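Side-chain contact in glucosidase (Croceicoccus marinus, PDB 5Z3K), which probably hydrolyses O-glycosidic bonds as a beta-glucosidase of glycoside hydrolase family 39: residues T385-D388 with R389-F392. Numbering follows the deposited sequence.
Sequences TARD and RDVF
R387 and D390 form a salt bridge across a tight surface bend that ends in an inverse gamma turn centred on D390, immediately before strand 391-394. NH1 of R387 donates to OD1 of D390 over 3.0 Å, with a bent N-H...O angle of 147°. The carboxylate oxygen lies at the edge of the guanidinium, close to its plane, whereas NH1 meets the oxygen from well above the carboxylate plane. The planes of the two groups stand 86° apart, and a single nitrogen and a single oxygen make the bond.

R387 reaches this position with CG anti to its own carbonyl carbon (chi1 -50°) and the chain extended from CG to NE. Its aliphatic part thus runs past the start of the turn, where CB lies 3.4 Å and CD 3.5 Å from the backbone O of R389. That same carbonyl oxygen accepts a weak hydrogen bond from V391 N, which closes the gamma turn. The side chain of R389 starts away from the preceding residues, although its CB still touches D388, and its guanidinium has V391 CG2 over one face, 3.8 Å above the plane.

The bend belongs to the loop between strands 369-376 and 391-394, and R387 links it to the loop after strand 223-229 of the eight-stranded parallel barrel, where NE donates to N232 OD1; NH1 has a second acceptor in P410 O. Backbone hydrogen bonding of F392 with L407 pairs strand 391-394 with 405-408 in a small antiparallel sheet. D390 OD1 is gripped twice within the bend, because besides the salt bridge it accepts a hydrogen bond at 2.8 Å from a water molecule, which in turn accepts one from the backbone N of R387 at 2.9 Å.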
ATOM      1  N   THR A 385      16.567  20.815   5.809  1.00 26.83           N
ATOM      2  CA  THR A 385      16.489  22.261   5.661  1.00 27.03           C
ATOM      3  C   THR A 385      15.043  22.664   5.399  1.00 27.77           C
ATOM      4  O   THR A 385      14.381  22.084   4.536  1.00 24.74           O
ATOM      5  CB  THR A 385      17.380  22.715   4.505  1.00 31.42           C
ATOM      6  OG1 THR A 385      18.715  22.245   4.723  1.00 34.38           O
ATOM      7  CG2 THR A 385      17.383  24.229   4.390  1.00 31.43           C
ATOM      8  N   ALA A 386      14.552  23.655   6.140  1.00 25.89           N
ATOM      9  CA  ALA A 386      13.202  24.139   5.892  1.00 25.87           C
ATOM     10  C   ALA A 386      13.126  24.802   4.521  1.00 27.75           C
ATOM     11  O   ALA A 386      14.078  25.438   4.064  1.00 28.72           O
ATOM     12  CB  ALA A 386      12.770  25.127   6.980  1.00 30.51           C
ATOM     13  N   ARG A 387      11.985  24.630   3.855  1.00 29.63           N
ATOM     14  CA  ARG A 387      11.733  25.316   2.596  1.00 27.37           C
ATOM     15  C   ARG A 387      11.342  26.767   2.841  1.00 28.55           C
ATOM     16  O   ARG A 387      10.769  27.106   3.880  1.00 28.71           O
ATOM     17  CB  ARG A 387      10.604  24.641   1.817  1.00 27.09           C
ATOM     18  CG  ARG A 387      10.728  23.153   1.636  1.00 18.98           C
ATOM     19  CD  ARG A 387       9.572  22.648   0.785  1.00 26.88           C
ATOM     20  NE  ARG A 387       9.495  21.190   0.784  1.00 21.08           N
ATOM     21  CZ  ARG A 387       8.947  20.479   1.765  1.00 25.04           C
ATOM     22  NH1 ARG A 387       8.426  21.089   2.827  1.00 23.22           N
ATOM     23  NH2 ARG A 387       8.920  19.155   1.688  1.00 20.95           N
ATOM     24  N   ASP A 388      11.638  27.623   1.853  1.00 33.73           N
ATOM     25  CA  ASP A 388      11.072  28.972   1.834  1.00 36.24           C
ATOM     26  C   ASP A 388       9.553  28.925   1.794  1.00 31.78           C
ATOM     27  O   ASP A 388       8.875  29.690   2.491  1.00 27.16           O
ATOM     28  CB  ASP A 388      11.581  29.746   0.616  1.00 40.84           C
ATOM     29  CG  ASP A 388      12.957  30.318   0.823  1.00 42.25           C
ATOM     30  OD1 ASP A 388      13.421  30.337   1.983  1.00 46.87           O
ATOM     31  OD2 ASP A 388      13.571  30.749  -0.175  1.00 44.56           O
ATOM     32  N   ARG A 389       9.007  28.043   0.962  1.00 25.47           N
ATOM     33  CA  ARG A 389       7.579  27.908   0.739  1.00 29.59           C
ATOM     34  C   ARG A 389       7.272  26.422   0.677  1.00 21.21           C
ATOM     35  O   ARG A 389       7.985  25.676   0.000  1.00 25.86           O
ATOM     36  CB  ARG A 389       7.169  28.606  -0.563  1.00 32.24           C
ATOM     37  CG  ARG A 389       5.682  28.778  -0.755  1.00 34.90           C
ATOM     38  CD  ARG A 389       5.372  29.028  -2.222  1.00 37.79           C
ATOM     39  NE  ARG A 389       3.946  29.213  -2.453  1.00 43.28           N
ATOM     40  CZ  ARG A 389       3.345  28.973  -3.613  1.00 50.89           C
ATOM     41  NH1 ARG A 389       4.054  28.533  -4.647  1.00 55.33           N
ATOM     42  NH2 ARG A 389       2.037  29.168  -3.740  1.00 48.64           N
ATOM     43  N   ASP A 390       6.247  25.985   1.403  1.00 25.89           N
ATOM     44  CA  ASP A 390       5.973  24.549   1.511  1.00 27.26           C
ATOM     45  C   ASP A 390       5.098  24.080   0.349  1.00 23.31           C
ATOM     46  O   ASP A 390       3.953  23.644   0.500  1.00 21.07           O
ATOM     47  CB  ASP A 390       5.354  24.231   2.863  1.00 26.93           C
ATOM     48  CG  ASP A 390       6.385  24.225   3.970  1.00 19.67           C
ATOM     49  OD1 ASP A 390       7.548  23.849   3.690  1.00 24.36           O
ATOM     50  OD2 ASP A 390       6.042  24.596   5.105  1.00 25.28           O
ATOM     51  N   VAL A 391       5.692  24.191  -0.833  1.00 25.36           N
ATOM     52  CA  VAL A 391       5.118  23.734  -2.089  1.00 27.71           C
ATOM     53  C   VAL A 391       6.215  23.004  -2.848  1.00 33.04           C
ATOM     54  O   VAL A 391       7.354  23.477  -2.919  1.00 34.56           O
ATOM     55  CB  VAL A 391       4.557  24.906  -2.928  1.00 27.40           C
ATOM     56  CG1 VAL A 391       4.404  24.505  -4.394  1.00 31.33           C
ATOM     57  CG2 VAL A 391       3.234  25.373  -2.376  1.00 32.05           C
ATOM     58  N   PHE A 392       5.881  21.847  -3.401  1.00 27.41           N
ATOM     59  CA  PHE A 392       6.813  21.057  -4.184  1.00 25.57           C
ATOM     60  C   PHE A 392       6.462  21.221  -5.655  1.00 29.30           C
ATOM     61  O   PHE A 392       5.301  21.044  -6.037  1.00 31.95           O
ATOM     62  CB  PHE A 392       6.749  19.585  -3.769  1.00 25.73           C
ATOM     63  CG  PHE A 392       7.650  18.681  -4.568  1.00 27.51           C
ATOM     64  CD1 PHE A 392       8.939  19.071  -4.896  1.00 25.78           C
ATOM     65  CD2 PHE A 392       7.208  17.436  -4.981  1.00 26.95           C
ATOM     66  CE1 PHE A 392       9.768  18.237  -5.629  1.00 29.62           C
ATOM     67  CE2 PHE A 392       8.036  16.595  -5.717  1.00 25.07           C
ATOM     68  CZ  PHE A 392       9.317  16.997  -6.037  1.00 26.95           C
TER
HETATM   69  O   HOH W   1       9.804  23.226   5.142  1.00 22.89           O